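Local coordinates for hypothetical protein (Thermotoga maritima, PDB 2I76), which is of unknown function but binds NADPH and probably acts as an NADP-dependent dehydrogenase, at residues K121-L135 and A142-S154. Numbering follows the deposited sequence.
Sequences KDQIVFGLEGDERGL and AEEISGKYFVIPS
Ala142, in the last turn of helix 135-145, sets CB against Phe126 CD1 (3.6 Å) and against Leu128 CD1. Ile145 crosses the same phenyl group at about a right angle, its CG2 meeting the ring edge at CZ (3.9 Å). The Phe126 side chain leans back beside its own backbone N (chi1 -70°), which carries the ring under this helix end, with Ile124 CG2 over one face, offset toward the rim. Replacing Phe126 with alanine is likely to open a gap between strand and helix, leaving Ala142 and Ile145 without their aromatic partner. Ser146, just past the helix, donates from OG to Ile124 O (3.0 Å). Lys148 runs extended, its CE alongside Asp122 O, while its own O accepts from Phe126 N. Tyr149 takes Leu128 CD1 over one ring face as a CH-pi contact, 4.2 Å from the centroid. On the other side of the sheet, the Phe150 ring edge meets Val125 CG1 at CE2 (3.7 Å). The Phe150 backbone bonds both ways, its N to Phe126 O (3.0 Å) and its O to Leu128 N. Val151 CG2 touches Leu135 CD1, and Ile152 N closes the ladder on Leu128 O (3.2 Å). Strands 126-128 and 149-151 thus pair in parallel at 18°, with helix 135-145 packed on the Phe126 and Leu128 face: a beta-alpha-beta unit at one edge of the mixed sheet shared with the NADPH-binding region.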
loop_
_atom_site.group_PDB
_atom_site.type_symbol
_atom_site.label_atom_id
_atom_site.label_comp_id
_atom_site.label_asym_id
_atom_site.label_seq_id
_atom_site.Cartn_x
_atom_site.Cartn_y
_atom_site.Cartn_z
ATOM N N LYS A 121 -18.021 7.670 -1.390
ATOM C CA LYS A 121 -18.272 8.281 -2.680
ATOM C C LYS A 121 -17.478 9.551 -3.000
ATOM O O LYS A 121 -17.021 9.736 -4.128
ATOM C CB LYS A 121 -19.778 8.555 -2.823
ATOM C CG LYS A 121 -20.545 8.855 -1.512
ATOM C CD LYS A 121 -20.078 10.137 -0.831
ATOM C CE LYS A 121 -21.137 10.708 0.122
ATOM N NZ LYS A 121 -21.580 9.753 1.176
ATOM N N ASP A 122 -17.310 10.418 -2.009
ATOM C CA ASP A 122 -16.596 11.683 -2.195
ATOM C C ASP A 122 -15.130 11.534 -2.617
ATOM O O ASP A 122 -14.565 12.420 -3.275
ATOM C CB ASP A 122 -16.681 12.511 -0.903
ATOM C CG ASP A 122 -16.156 11.757 0.315
ATOM O OD1 ASP A 122 -14.943 11.641 0.521
ATOM O OD2 ASP A 122 -17.075 11.232 1.124
ATOM N N GLN A 123 -14.527 10.405 -2.250
ATOM C CA GLN A 123 -13.120 10.143 -2.551
ATOM C C GLN A 123 -12.879 8.989 -3.528
ATOM O O GLN A 123 -12.164 8.040 -3.218
ATOM C CB GLN A 123 -12.391 9.870 -1.244
ATOM C CG GLN A 123 -13.088 8.825 -0.407
ATOM C CD GLN A 123 -12.798 8.984 1.060
ATOM O OE1 GLN A 123 -13.051 10.044 1.639
ATOM N NE2 GLN A 123 -12.273 7.932 1.681
ATOM N N ILE A 124 -13.486 9.082 -4.707
ATOM C CA ILE A 124 -13.340 8.076 -5.743
ATOM C C ILE A 124 -12.870 8.782 -6.994
ATOM O O ILE A 124 -13.656 9.420 -7.687
ATOM C CB ILE A 124 -14.673 7.377 -6.060
ATOM C CG1 ILE A 124 -15.127 6.554 -4.863
ATOM C CG2 ILE A 124 -14.517 6.464 -7.262
ATOM C CD1 ILE A 124 -16.451 5.851 -5.092
ATOM N N VAL A 125 -11.580 8.688 -7.277
ATOM C CA VAL A 125 -11.042 9.311 -8.471
ATOM C C VAL A 125 -11.501 8.476 -9.659
ATOM O O VAL A 125 -11.307 7.253 -9.685
ATOM C CB VAL A 125 -9.505 9.341 -8.439
ATOM C CG1 VAL A 125 -8.967 9.902 -9.745
ATOM C CG2 VAL A 125 -9.028 10.168 -7.262
ATOM N N PHE A 126 -12.118 9.134 -10.637
ATOM C CA PHE A 126 -12.605 8.437 -11.823
ATOM C C PHE A 126 -11.696 8.483 -13.037
ATOM O O PHE A 126 -11.058 9.492 -13.337
ATOM C CB PHE A 126 -13.973 8.965 -12.251
ATOM C CG PHE A 126 -15.084 8.601 -11.321
ATOM C CD1 PHE A 126 -15.544 9.516 -10.381
ATOM C CD2 PHE A 126 -15.680 7.352 -11.390
ATOM C CE1 PHE A 126 -16.588 9.194 -9.524
ATOM C CE2 PHE A 126 -16.721 7.016 -10.542
ATOM C CZ PHE A 126 -17.178 7.939 -9.605
ATOM N N GLY A 127 -11.653 7.361 -13.740
ATOM C CA GLY A 127 -10.871 7.284 -14.951
ATOM C C GLY A 127 -11.882 7.329 -16.077
ATOM O O GLY A 127 -12.557 6.336 -16.359
ATOM N N LEU A 128 -12.011 8.489 -16.704
ATOM C CA LEU A 128 -12.954 8.637 -17.797
ATOM C C LEU A 128 -12.177 8.546 -19.099
ATOM O O LEU A 128 -10.950 8.642 -19.110
ATOM C CB LEU A 128 -13.682 9.982 -17.699
ATOM C CG LEU A 128 -14.013 10.459 -16.282
ATOM C CD1 LEU A 128 -14.961 11.635 -16.349
ATOM C CD2 LEU A 128 -14.633 9.331 -15.489
ATOM N N GLU A 129 -12.907 8.368 -20.190
ATOM C CA GLU A 129 -12.333 8.235 -21.522
ATOM C C GLU A 129 -13.543 7.953 -22.412
ATOM O O GLU A 129 -14.116 6.860 -22.381
ATOM C CB GLU A 129 -11.324 7.071 -21.522
ATOM C CG GLU A 129 -10.822 6.589 -22.869
ATOM C CD GLU A 129 -11.749 5.563 -23.504
ATOM O OE1 GLU A 129 -12.441 5.912 -24.487
ATOM O OE2 GLU A 129 -11.797 4.412 -23.018
ATOM N N GLY A 130 -13.960 8.957 -23.173
ATOM C CA GLY A 130 -15.113 8.776 -24.029
ATOM C C GLY A 130 -15.028 9.414 -25.399
ATOM O O GLY A 130 -13.990 9.938 -25.829
ATOM N N ASP A 131 -16.165 9.352 -26.081
ATOM C CA ASP A 131 -16.342 9.902 -27.422
ATOM C C ASP A 131 -16.186 11.414 -27.378
ATOM O O ASP A 131 -15.962 11.983 -26.312
ATOM C CB ASP A 131 -17.739 9.515 -27.926
ATOM C CG ASP A 131 -18.018 10.021 -29.306
ATOM O OD1 ASP A 131 -18.424 11.191 -29.450
ATOM O OD2 ASP A 131 -17.824 9.243 -30.257
ATOM N N GLU A 132 -16.295 12.073 -28.516
ATOM C CA GLU A 132 -16.186 13.515 -28.524
ATOM C C GLU A 132 -17.382 14.030 -27.724
ATOM O O GLU A 132 -17.237 14.793 -26.778
ATOM C CB GLU A 132 -16.246 14.037 -29.986
ATOM N N ARG A 133 -18.567 13.582 -28.117
ATOM C CA ARG A 133 -19.819 13.977 -27.465
ATOM C C ARG A 133 -20.235 13.006 -26.363
ATOM O O ARG A 133 -21.197 13.253 -25.635
ATOM C CB ARG A 133 -20.948 14.103 -28.502
ATOM C CG ARG A 133 -21.303 12.807 -29.245
ATOM C CD ARG A 133 -22.120 13.126 -30.500
ATOM N NE ARG A 133 -22.669 11.935 -31.150
ATOM C CZ ARG A 133 -23.790 11.315 -30.779
ATOM N NH1 ARG A 133 -24.512 11.765 -29.754
ATOM N NH2 ARG A 133 -24.183 10.227 -31.431
ATOM N N GLY A 134 -19.515 11.893 -26.257
ATOM C CA GLY A 134 -19.813 10.912 -25.226
ATOM C C GLY A 134 -19.036 11.208 -23.949
ATOM O O GLY A 134 -19.414 10.785 -22.855
ATOM N N LEU A 135 -17.945 11.957 -24.096
ATOM C CA LEU A 135 -17.094 12.312 -22.973
ATOM C C LEU A 135 -17.766 13.249 -21.986
ATOM O O LEU A 135 -17.775 12.988 -20.787
ATOM C CB LEU A 135 -15.799 12.955 -23.453
ATOM C CG LEU A 135 -14.914 13.369 -22.281
ATOM C CD1 LEU A 135 -14.349 12.114 -21.628
ATOM C CD2 LEU A 135 -13.807 14.278 -22.760
ATOM N N ALA A 142 -19.049 12.264 -13.169
ATOM C CA ALA A 142 -17.994 12.147 -12.167
ATOM C C ALA A 142 -17.960 13.426 -11.342
ATOM O O ALA A 142 -17.783 13.397 -10.123
ATOM C CB ALA A 142 -16.645 11.914 -12.845
ATOM N N GLU A 143 -18.145 14.550 -12.024
ATOM C CA GLU A 143 -18.137 15.846 -11.372
ATOM C C GLU A 143 -19.175 15.862 -10.263
ATOM O O GLU A 143 -19.001 16.517 -9.235
ATOM C CB GLU A 143 -18.445 16.945 -12.385
ATOM C CG GLU A 143 -17.453 18.079 -12.350
ATOM C CD GLU A 143 -17.113 18.495 -10.933
ATOM O OE1 GLU A 143 -18.047 18.752 -10.134
ATOM O OE2 GLU A 143 -15.905 18.564 -10.622
ATOM N N GLU A 144 -20.261 15.133 -10.479
ATOM C CA GLU A 144 -21.321 15.055 -9.488
ATOM C C GLU A 144 -20.959 14.124 -8.344
ATOM O O GLU A 144 -20.693 14.576 -7.236
ATOM C CB GLU A 144 -22.611 14.572 -10.125
ATOM C CG GLU A 144 -23.414 15.670 -10.771
ATOM C CD GLU A 144 -24.858 15.280 -10.947
ATOM O OE1 GLU A 144 -25.506 14.929 -9.927
ATOM O OE2 GLU A 144 -25.333 15.333 -12.102
ATOM N N ILE A 145 -20.967 12.824 -8.620
ATOM C CA ILE A 145 -20.632 11.811 -7.628
ATOM C C ILE A 145 -19.472 12.222 -6.704
ATOM O O ILE A 145 -19.601 12.127 -5.472
ATOM C CB ILE A 145 -20.296 10.460 -8.319
ATOM C CG1 ILE A 145 -21.498 9.982 -9.153
ATOM C CG2 ILE A 145 -19.916 9.425 -7.280
ATOM C CD1 ILE A 145 -21.209 8.740 -10.000
ATOM N N SER A 146 -18.364 12.679 -7.311
ATOM C CA SER A 146 -17.156 13.122 -6.611
ATOM C C SER A 146 -16.247 13.840 -7.579
ATOM O O SER A 146 -15.666 13.250 -8.474
ATOM C CB SER A 146 -16.417 11.957 -5.963
ATOM O OG SER A 146 -16.092 10.944 -6.895
ATOM N N GLY A 147 -16.126 15.140 -7.379
ATOM C CA GLY A 147 -15.311 15.983 -8.268
ATOM C C GLY A 147 -13.839 15.693 -8.516
ATOM O O GLY A 147 -13.027 16.597 -8.767
ATOM N N LYS A 148 -13.504 14.409 -8.489
ATOM C CA LYS A 148 -12.158 13.985 -8.711
ATOM C C LYS A 148 -12.142 12.960 -9.849
ATOM O O LYS A 148 -12.816 11.924 -9.773
ATOM C CB LYS A 148 -11.630 13.379 -7.431
ATOM C CG LYS A 148 -12.104 14.142 -6.204
ATOM C CD LYS A 148 -11.430 13.600 -4.960
ATOM C CE LYS A 148 -12.026 14.190 -3.686
ATOM N NZ LYS A 148 -11.476 13.546 -2.449
ATOM N N TYR A 149 -11.395 13.275 -10.907
ATOM C CA TYR A 149 -11.274 12.403 -12.058
ATOM C C TYR A 149 -10.276 12.943 -13.061
ATOM O O TYR A 149 -9.714 14.016 -12.862
ATOM C CB TYR A 149 -12.638 12.235 -12.734
ATOM C CG TYR A 149 -13.236 13.517 -13.279
ATOM C CD1 TYR A 149 -12.789 14.067 -14.487
ATOM C CD2 TYR A 149 -14.247 14.189 -12.578
ATOM C CE1 TYR A 149 -13.334 15.256 -14.987
ATOM C CE2 TYR A 149 -14.797 15.379 -13.070
ATOM C CZ TYR A 149 -14.335 15.905 -14.273
ATOM O OH TYR A 149 -14.866 17.083 -14.748
ATOM N N PHE A 150 -10.049 12.193 -14.131
ATOM C CA PHE A 150 -9.129 12.615 -15.186
ATOM C C PHE A 150 -9.344 11.811 -16.476
ATOM O O PHE A 150 -9.534 10.590 -16.451
ATOM C CB PHE A 150 -7.664 12.540 -14.706
ATOM C CG PHE A 150 -7.195 11.164 -14.366
ATOM C CD1 PHE A 150 -6.556 10.372 -15.320
ATOM C CD2 PHE A 150 -7.382 10.653 -13.086
ATOM C CE1 PHE A 150 -6.100 9.085 -14.999
ATOM C CE2 PHE A 150 -6.931 9.367 -12.753
ATOM C CZ PHE A 150 -6.288 8.581 -13.717
ATOM N N VAL A 151 -9.351 12.523 -17.602
ATOM C CA VAL A 151 -9.564 11.910 -18.912
ATOM C C VAL A 151 -8.252 11.336 -19.419
ATOM O O VAL A 151 -7.173 11.887 -19.179
ATOM C CB VAL A 151 -10.149 12.939 -19.978
ATOM C CG1 VAL A 151 -9.045 13.783 -20.602
ATOM C CG2 VAL A 151 -10.891 12.195 -21.072
ATOM N N ILE A 152 -8.372 10.219 -20.123
ATOM C CA ILE A 152 -7.239 9.499 -20.669
ATOM C C ILE A 152 -7.577 9.037 -22.082
ATOM O O ILE A 152 -8.693 8.607 -22.344
ATOM C CB ILE A 152 -6.905 8.286 -19.744
ATOM C CG1 ILE A 152 -6.260 7.162 -20.540
ATOM C CG2 ILE A 152 -8.159 7.761 -19.073
ATOM C CD1 ILE A 152 -6.019 5.925 -19.711
ATOM N N PRO A 153 -6.621 9.124 -23.018
ATOM C CA PRO A 153 -6.982 8.673 -24.367
ATOM C C PRO A 153 -7.350 7.194 -24.376
ATOM O O PRO A 153 -6.895 6.432 -23.514
ATOM C CB PRO A 153 -5.720 8.966 -25.177
ATOM C CG PRO A 153 -4.620 8.770 -24.158
ATOM C CD PRO A 153 -5.185 9.454 -22.930
ATOM N N SER A 154 -8.174 6.791 -25.341
ATOM C CA SER A 154 -8.587 5.388 -25.461
ATOM C C SER A 154 -7.393 4.463 -25.733
ATOM O O SER A 154 -7.415 3.271 -25.397
ATOM C CB SER A 154 -9.609 5.222 -26.592
ATOM O OG SER A 154 -10.871 5.757 -26.244
#